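Local coordinates for foldase protein PrsA (Streptococcus pneumoniae, PDB 5TVL), which probably assists the folding of secreted proteins after they cross the membrane, as a lipoprotein foldase of the peptidyl-prolyl cis-trans isomerase class, at residues V39-Y44 against Q85-K90; A58-K61 against N67-R70; I258-K261 against F265-I268. All blocks are in the same frame, centred on the assembly; numbering follows the deposited sequence.

Contact 1: residues V39-Y44 against Q85-K90; sequences VFEKQY and QIRTSK
Glu-41 and Arg-87 meet in a side-on salt bridge that links two helices. The arginine offers NE and NH2 to the two carboxylate oxygens, one nitrogen to each: Arg-87 NE lies 3.2 Å from Glu-41 OE1, and Arg-87 NH2 is also 3.2 Å from Glu-41 OE2. The second bond is the straighter, with an N-H...O angle of 159°; it runs close to the guanidinium plane and uses the syn lone pair of OE2. The bond from NE is more bent, and OE1 sits tilted from the guanidinium plane. The two flat groups are still nearly coplanar, 26° apart, and the paired hydrogen bonds limit how far either group can turn. Arg-87 reaches across with an extended chain from CG to NE. Glu-41 instead folds at its second torsion (chi2 61°), bringing the carboxylate round to a partner its CB does not face, and Arg-87 CD passes 3.8 Å from Glu-41 OE1.

This is a helix-to-helix bridge, joining the C-terminal end of helix 25-44 to helix 79-102 within the largely helical part of the foldase. Both bridging residues are partly exposed, so solvent probably screens the charges. Arg-87 NH1 has a second, weak and long ion pair with Asp-50, while Leu-48 and Val-53 touch the arginine side chain.

Thr-88 and Phe-40 also lose some surface to the opposing segment, but they come no nearer to each other than 5.0 Å, from Phe-40 CB to Thr-88 CG2. The phenylalanine ring is received farther along helix 79-102, by Val-92 and Ala-95, and by Ile-249 and Glu-252 of helix 242-255.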
loop_
_atom_site.group_PDB
_atom_site.type_symbol
_atom_site.label_atom_id
_atom_site.label_comp_id
_atom_site.label_asym_id
_atom_site.label_seq_id
_atom_site.Cartn_x
_atom_site.Cartn_y
_atom_site.Cartn_z
ATOM N N VAL A 39 -15.773 5.080 22.618
ATOM C CA VAL A 39 -16.666 5.714 21.646
ATOM C C VAL A 39 -17.121 4.708 20.581
ATOM O O VAL A 39 -18.309 4.645 20.258
ATOM C CB VAL A 39 -16.010 6.958 20.994
ATOM C CG1 VAL A 39 -16.858 7.502 19.850
ATOM C CG2 VAL A 39 -15.784 8.045 22.037
ATOM N N PHE A 40 -16.178 3.934 20.044
ATOM C CA PHE A 40 -16.487 2.952 18.994
ATOM C C PHE A 40 -17.265 1.741 19.509
ATOM O O PHE A 40 -17.977 1.097 18.734
ATOM C CB PHE A 40 -15.224 2.522 18.226
ATOM C CG PHE A 40 -14.856 3.463 17.109
ATOM C CD1 PHE A 40 -14.205 4.665 17.376
ATOM C CD2 PHE A 40 -15.190 3.164 15.789
ATOM C CE1 PHE A 40 -13.878 5.539 16.347
ATOM C CE2 PHE A 40 -14.868 4.037 14.759
ATOM C CZ PHE A 40 -14.212 5.224 15.037
ATOM N N GLU A 41 -17.150 1.446 20.804
ATOM C CA GLU A 41 -17.991 0.429 21.442
ATOM C C GLU A 41 -19.437 0.914 21.587
ATOM O O GLU A 41 -20.372 0.169 21.298
ATOM C CB GLU A 41 -17.429 0.042 22.812
ATOM C CG GLU A 41 -18.059 -1.200 23.429
ATOM C CD GLU A 41 -17.852 -2.445 22.584
ATOM O OE1 GLU A 41 -16.724 -2.647 22.076
ATOM O OE2 GLU A 41 -18.819 -3.220 22.427
ATOM N N LYS A 42 -19.611 2.156 22.037
ATOM C CA LYS A 42 -20.941 2.756 22.213
ATOM C C LYS A 42 -21.718 2.796 20.894
ATOM O O LYS A 42 -22.898 2.455 20.857
ATOM C CB LYS A 42 -20.824 4.174 22.797
ATOM C CG LYS A 42 -22.117 4.756 23.357
ATOM C CD LYS A 42 -22.472 4.152 24.711
ATOM C CE LYS A 42 -23.870 4.550 25.170
ATOM N NZ LYS A 42 -23.969 5.990 25.534
ATOM N N GLN A 43 -21.044 3.195 19.816
ATOM C CA GLN A 43 -21.680 3.328 18.500
ATOM C C GLN A 43 -21.911 1.990 17.809
ATOM O O GLN A 43 -23.051 1.637 17.514
ATOM C CB GLN A 43 -20.847 4.237 17.589
ATOM C CG GLN A 43 -20.820 5.690 18.035
ATOM C CD GLN A 43 -22.170 6.382 17.914
ATOM O OE1 GLN A 43 -23.043 5.953 17.153
ATOM N NE2 GLN A 43 -22.349 7.461 18.670
ATOM N N TYR A 44 -20.832 1.251 17.569
ATOM C CA TYR A 44 -20.863 0.073 16.694
ATOM C C TYR A 44 -20.725 -1.282 17.407
ATOM O O TYR A 44 -20.731 -2.319 16.744
ATOM C CB TYR A 44 -19.756 0.204 15.646
ATOM C CG TYR A 44 -19.778 1.511 14.880
ATOM C CD1 TYR A 44 -20.606 1.678 13.772
ATOM C CD2 TYR A 44 -18.963 2.582 15.258
ATOM C CE1 TYR A 44 -20.629 2.874 13.066
ATOM C CE2 TYR A 44 -18.979 3.782 14.559
ATOM C CZ TYR A 44 -19.814 3.924 13.462
ATOM O OH TYR A 44 -19.842 5.103 12.751
ATOM N N GLN A 85 -8.306 -4.743 22.046
ATOM C CA GLN A 85 -7.700 -3.979 20.946
ATOM C C GLN A 85 -8.138 -4.476 19.567
ATOM O O GLN A 85 -8.430 -3.667 18.685
ATOM C CB GLN A 85 -6.173 -4.029 21.040
ATOM C CG GLN A 85 -5.442 -3.107 20.076
ATOM C CD GLN A 85 -3.953 -3.048 20.355
ATOM O OE1 GLN A 85 -3.328 -4.066 20.670
ATOM N NE2 GLN A 85 -3.372 -1.854 20.244
ATOM N N ILE A 86 -8.167 -5.797 19.389
ATOM C CA ILE A 86 -8.627 -6.425 18.142
ATOM C C ILE A 86 -10.084 -6.041 17.869
ATOM O O ILE A 86 -10.432 -5.669 16.750
ATOM C CB ILE A 86 -8.499 -7.968 18.184
ATOM C CG1 ILE A 86 -7.022 -8.385 18.240
ATOM C CG2 ILE A 86 -9.160 -8.606 16.960
ATOM C CD1 ILE A 86 -6.803 -9.810 18.714
ATOM N N ARG A 87 -10.919 -6.150 18.900
ATOM C CA ARG A 87 -12.320 -5.718 18.845
ATOM C C ARG A 87 -12.466 -4.252 18.404
ATOM O O ARG A 87 -13.281 -3.947 17.535
ATOM C CB ARG A 87 -12.990 -5.938 20.208
ATOM C CG ARG A 87 -14.456 -5.563 20.256
ATOM C CD ARG A 87 -15.135 -6.095 21.501
ATOM N NE ARG A 87 -16.561 -5.769 21.491
ATOM C CZ ARG A 87 -17.498 -6.405 20.784
ATOM N NH1 ARG A 87 -17.199 -7.447 20.003
ATOM N NH2 ARG A 87 -18.761 -5.996 20.865
ATOM N N THR A 88 -11.665 -3.363 18.993
ATOM C CA THR A 88 -11.674 -1.936 18.636
ATOM C C THR A 88 -11.309 -1.719 17.160
ATOM O O THR A 88 -11.982 -0.964 16.454
ATOM C CB THR A 88 -10.700 -1.132 19.524
ATOM O OG1 THR A 88 -10.979 -1.394 20.908
ATOM C CG2 THR A 88 -10.817 0.370 19.254
ATOM N N SER A 89 -10.246 -2.390 16.711
ATOM C CA SER A 89 -9.816 -2.371 15.306
ATOM C C SER A 89 -10.942 -2.797 14.361
ATOM O O SER A 89 -11.178 -2.152 13.335
ATOM C CB SER A 89 -8.598 -3.282 15.102
ATOM O OG SER A 89 -8.421 -3.610 13.733
ATOM N N LYS A 90 -11.620 -3.884 14.716
ATOM C CA LYS A 90 -12.750 -4.374 13.933
ATOM C C LYS A 90 -13.916 -3.387 13.917
ATOM O O LYS A 90 -14.561 -3.229 12.890
ATOM C CB LYS A 90 -13.209 -5.750 14.425
ATOM C CG LYS A 90 -12.267 -6.873 14.025
ATOM C CD LYS A 90 -12.861 -8.234 14.336
ATOM C CE LYS A 90 -11.815 -9.337 14.257
ATOM N NZ LYS A 90 -11.215 -9.487 12.901
#

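Contact 2: residues A58-K61 against N67-R70; sequences AEEK and NYQR
Tyr-68 carries the whole contact for residues 67-70, spreading its ring over the backbone of Lys-61 and bonding through its hydroxyl to Glu-60. Asn-67, just before it, makes its bond outside the pair of segments: its OD1 accepts a weak hydrogen bond from the backbone N of Asp-194 in the third subunit.

At Tyr-68 itself, CG stands anti to the backbone N (chi1 -165°), which sends the ring back across the turn to residues 60 and 61. One face of the ring receives Lys-61 CA in a CH-pi contact, with the carbon 4.2 Å from the centroid of the Tyr-68 ring and 14° off its normal. The carbonyl oxygen of Glu-60 lies over the same face. Beside the ring, Lys-61 CG comes within 4.0 Å of Tyr-68 CD2 before the lysine chain bends at chi3 and its amine leads off.

The chain here forms two consecutive helices, 50-64 and 68-74, joined by a short loop. The tyrosine bridges that junction, with Lys-61 CA and Tyr-68 CA 6.2 Å apart. At the far end of the ring, Tyr-68 OH donates to Glu-60 OE2 at 2.7 Å. That oxygen lies at the ring edge, in the ring plane, whereas the hydroxyl meets the carboxylate from above, 69° out of its plane; ring and carboxylate are almost perpendicular. Glu-60 arrives with an extended chain, its CG 3.6 Å from Tyr-68 CE1.

Both oxygens of this buried carboxylate have further partners: OE1 forms a salt bridge with Arg-82 of helix 79-102, and OE2 bonds to a glycerol, probably from the crystallisation liquor. Past the tyrosine, Arg-70 packs on Ala-186 of the third subunit.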
loop_
_atom_site.group_PDB
_atom_site.type_symbol
_atom_site.label_atom_id
_atom_site.label_comp_id
_atom_site.label_asym_id
_atom_site.label_seq_id
_atom_site.Cartn_x
_atom_site.Cartn_y
_atom_site.Cartn_z
ATOM N N ALA A 58 -7.205 -16.355 18.195
ATOM C CA ALA A 58 -6.817 -17.762 18.055
ATOM C C ALA A 58 -5.804 -17.937 16.926
ATOM O O ALA A 58 -4.804 -18.636 17.092
ATOM C CB ALA A 58 -8.037 -18.639 17.810
ATOM N N GLU A 59 -6.078 -17.311 15.781
ATOM C CA GLU A 59 -5.135 -17.268 14.652
ATOM C C GLU A 59 -3.807 -16.646 15.092
ATOM O O GLU A 59 -2.732 -17.165 14.782
ATOM C CB GLU A 59 -5.745 -16.478 13.476
ATOM C CG GLU A 59 -4.841 -16.239 12.262
ATOM C CD GLU A 59 -4.348 -17.515 11.595
ATOM O OE1 GLU A 59 -5.025 -18.562 11.697
ATOM O OE2 GLU A 59 -3.278 -17.470 10.950
ATOM N N GLU A 60 -3.903 -15.545 15.830
ATOM C CA GLU A 60 -2.735 -14.811 16.321
ATOM C C GLU A 60 -1.895 -15.658 17.282
ATOM O O GLU A 60 -0.670 -15.637 17.215
ATOM C CB GLU A 60 -3.188 -13.517 17.001
ATOM C CG GLU A 60 -2.124 -12.452 17.122
ATOM C CD GLU A 60 -2.681 -11.161 17.691
ATOM O OE1 GLU A 60 -3.684 -10.648 17.147
ATOM O OE2 GLU A 60 -2.122 -10.641 18.679
ATOM N N LYS A 61 -2.560 -16.418 18.150
ATOM C CA LYS A 61 -1.873 -17.305 19.093
ATOM C C LYS A 61 -1.124 -18.440 18.381
ATOM O O LYS A 61 -0.040 -18.827 18.818
ATOM C CB LYS A 61 -2.864 -17.876 20.115
ATOM C CG LYS A 61 -2.216 -18.517 21.335
ATOM C CD LYS A 61 -3.256 -19.040 22.320
ATOM C CE LYS A 61 -3.994 -17.913 23.031
ATOM N NZ LYS A 61 -4.812 -18.404 24.172
ATOM N N ASN A 67 5.972 -17.862 21.730
ATOM C CA ASN A 67 6.403 -16.453 21.706
ATOM C C ASN A 67 5.305 -15.467 22.124
ATOM O O ASN A 67 5.616 -14.327 22.468
ATOM C CB ASN A 67 6.878 -16.043 20.300
ATOM C CG ASN A 67 8.195 -16.681 19.909
ATOM O OD1 ASN A 67 8.226 -17.661 19.165
ATOM N ND2 ASN A 67 9.293 -16.115 20.393
ATOM N N TYR A 68 4.035 -15.880 22.075
ATOM C CA TYR A 68 2.921 -14.930 22.145
ATOM C C TYR A 68 2.898 -14.106 23.434
ATOM O O TYR A 68 2.847 -12.879 23.374
ATOM C CB TYR A 68 1.578 -15.646 21.933
ATOM C CG TYR A 68 0.405 -14.729 21.624
ATOM C CD1 TYR A 68 0.501 -13.739 20.647
ATOM C CD2 TYR A 68 -0.815 -14.880 22.281
ATOM C CE1 TYR A 68 -0.569 -12.909 20.358
ATOM C CE2 TYR A 68 -1.899 -14.059 21.990
ATOM C CZ TYR A 68 -1.774 -13.072 21.030
ATOM O OH TYR A 68 -2.847 -12.257 20.748
ATOM N N GLN A 69 2.968 -14.777 24.582
ATOM C CA GLN A 69 2.962 -14.097 25.888
ATOM C C GLN A 69 4.104 -13.078 25.971
ATOM O O GLN A 69 3.901 -11.932 26.386
ATOM C CB GLN A 69 3.076 -15.117 27.031
ATOM C CG GLN A 69 2.752 -14.573 28.421
ATOM C CD GLN A 69 1.262 -14.352 28.675
ATOM O OE1 GLN A 69 0.414 -14.609 27.813
ATOM N NE2 GLN A 69 0.939 -13.876 29.875
ATOM N N ARG A 70 5.288 -13.517 25.550
ATOM C CA ARG A 70 6.486 -12.673 25.462
ATOM C C ARG A 70 6.294 -11.467 24.521
ATOM O O ARG A 70 6.715 -10.352 24.843
ATOM C CB ARG A 70 7.668 -13.546 25.013
ATOM C CG ARG A 70 9.047 -12.925 25.130
ATOM C CD ARG A 70 10.153 -13.983 25.177
ATOM N NE ARG A 70 9.959 -15.107 24.243
ATOM C CZ ARG A 70 9.512 -16.332 24.557
ATOM N NH1 ARG A 70 9.169 -16.664 25.806
ATOM N NH2 ARG A 70 9.394 -17.250 23.600
#

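Contact 3: residues I258-K261 against F265-I268; sequences IKVK and FQNI
Val-260 makes the apolar part of this contact with Phe-265, and it does so through one branch: Val-260 CG1 lies 4.0 Å from Phe-265 CB. This branch meets the phenylalanine at its root, not at its ring. With CG of Phe-265 beside its own backbone N (chi1 -55°), the ring swings away from the valine, and the two side chains run at about a right angle.

A polar atom supplies the second kind of touch. Gln-266 folds at its second torsion (chi2 63°) and brings its amide oxygen over the valine, Gln-266 OE1 standing 3.6 Å from Val-260 CB and 4.0 Å from Val-260 CG1. This is van der Waals packing of a carbonyl oxygen against aliphatic carbons. Val-260 thus touches the base of one residue and the amide end of the next.

Between the backbones there is proximity alone, Val-260 CA and Gln-266 CA being 6.3 Å apart. Within 265-268 the bonding is slight: Ile-268 N reaches Phe-265 O in a weak hydrogen bond of 3.3 Å, as the chain enters a loosely bonded helical turn.

The contact therefore closes the short connection between strand 259-260 and the weakly bonded helix 266-270 near the C terminus. On one side, Phe-265 packs on Gln-28 and Leu-31 of helix 25-44, and its ring makes a T-shaped contact with Phe-17 of the second subunit. On the strand side, Lys-259 and Val-260 pair antiparallel with a strand of that same neighbouring subunit, Val-260 resting on its Ile-5, so that the short strand 259-260 extends a sheet across the interface.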
loop_
_atom_site.group_PDB
_atom_site.type_symbol
_atom_site.label_atom_id
_atom_site.label_comp_id
_atom_site.label_asym_id
_atom_site.label_seq_id
_atom_site.Cartn_x
_atom_site.Cartn_y
_atom_site.Cartn_z
ATOM N N ILE A 258 -16.025 15.116 23.420
ATOM C CA ILE A 258 -15.047 14.719 24.424
ATOM C C ILE A 258 -14.429 15.963 25.065
ATOM O O ILE A 258 -13.930 16.840 24.358
ATOM C CB ILE A 258 -13.943 13.831 23.801
ATOM C CG1 ILE A 258 -14.560 12.555 23.217
ATOM C CG2 ILE A 258 -12.886 13.469 24.840
ATOM C CD1 ILE A 258 -13.673 11.848 22.222
ATOM N N LYS A 259 -14.484 16.036 26.396
ATOM C CA LYS A 259 -13.809 17.091 27.160
ATOM C C LYS A 259 -12.578 16.505 27.843
ATOM O O LYS A 259 -12.701 15.676 28.747
ATOM C CB LYS A 259 -14.752 17.705 28.200
ATOM C CG LYS A 259 -15.916 18.471 27.591
ATOM C CD LYS A 259 -16.761 19.164 28.647
ATOM C CE LYS A 259 -17.934 19.897 28.012
ATOM N NZ LYS A 259 -18.724 20.674 29.005
ATOM N N VAL A 260 -11.397 16.930 27.397
ATOM C CA VAL A 260 -10.131 16.487 27.981
ATOM C C VAL A 260 -9.891 17.307 29.252
ATOM O O VAL A 260 -9.610 18.505 29.178
ATOM C CB VAL A 260 -8.948 16.647 26.990
ATOM C CG1 VAL A 260 -7.638 16.182 27.623
ATOM C CG2 VAL A 260 -9.219 15.883 25.698
ATOM N N LYS A 261 -10.007 16.653 30.409
ATOM C CA LYS A 261 -9.927 17.333 31.706
ATOM C C LYS A 261 -8.492 17.748 32.031
ATOM O O LYS A 261 -8.239 18.911 32.357
ATOM C CB LYS A 261 -10.469 16.439 32.831
ATOM C CG LYS A 261 -11.927 16.014 32.684
ATOM C CD LYS A 261 -12.896 17.138 33.020
ATOM C CE LYS A 261 -14.327 16.622 33.074
ATOM N NZ LYS A 261 -15.320 17.712 33.282
ATOM N N PHE A 265 -2.808 15.747 28.311
ATOM C CA PHE A 265 -3.268 14.986 27.141
ATOM C C PHE A 265 -3.860 15.830 26.004
ATOM O O PHE A 265 -4.194 15.280 24.958
ATOM C CB PHE A 265 -4.281 13.926 27.578
ATOM C CG PHE A 265 -3.762 13.005 28.644
ATOM C CD1 PHE A 265 -2.965 11.912 28.316
ATOM C CD2 PHE A 265 -4.061 13.236 29.979
ATOM C CE1 PHE A 265 -2.478 11.065 29.306
ATOM C CE2 PHE A 265 -3.578 12.392 30.972
ATOM C CZ PHE A 265 -2.784 11.307 30.636
ATOM N N GLN A 266 -3.964 17.150 26.188
ATOM C CA GLN A 266 -4.649 18.040 25.228
ATOM C C GLN A 266 -4.068 18.002 23.807
ATOM O O GLN A 266 -4.823 18.045 22.832
ATOM C CB GLN A 266 -4.649 19.488 25.752
ATOM C CG GLN A 266 -5.515 20.476 24.969
ATOM C CD GLN A 266 -6.995 20.135 25.007
ATOM O OE1 GLN A 266 -7.544 19.816 26.062
ATOM N NE2 GLN A 266 -7.651 20.207 23.854
ATOM N N ASN A 267 -2.741 17.915 23.701
ATOM C CA ASN A 267 -2.052 17.925 22.398
ATOM C C ASN A 267 -2.260 16.653 21.569
ATOM O O ASN A 267 -2.360 16.740 20.341
ATOM C CB ASN A 267 -0.545 18.180 22.567
ATOM C CG ASN A 267 -0.229 19.586 23.065
ATOM O OD1 ASN A 267 -1.096 20.462 23.109
ATOM N ND2 ASN A 267 1.029 19.806 23.438
ATOM N N ILE A 268 -2.325 15.487 22.219
ATOM C CA ILE A 268 -2.520 14.219 21.492
ATOM C C ILE A 268 -3.946 14.070 20.937
ATOM O O ILE A 268 -4.160 13.319 19.987
ATOM C CB ILE A 268 -2.106 12.978 22.337
ATOM C CG1 ILE A 268 -1.652 11.834 21.419
ATOM C CG2 ILE A 268 -3.225 12.506 23.262
ATOM C CD1 ILE A 268 -1.086 10.639 22.156
#

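After a two-stranded antiparallel hairpin and helix 14-21, the chain runs through helix 25-44, whose end supplies half of contact 1. It then makes helix 50-64, turns at contact 2 into helix 68-74, and returns along helix 79-102 to complete contact 1. The small loop of contact 2 lies wholly within the larger loop of contact 1, and the two touch where Ile-86 CD1 packs 3.6 Å from Glu-60 OE1. After the four-stranded isomerase sheet the chain comes back through helices 227-239 and 242-255. Contact 3 then closes a short loop of its own, in series with the others, its centre about 20 Å from that of contact 1; both its segments pack on helix 25-44.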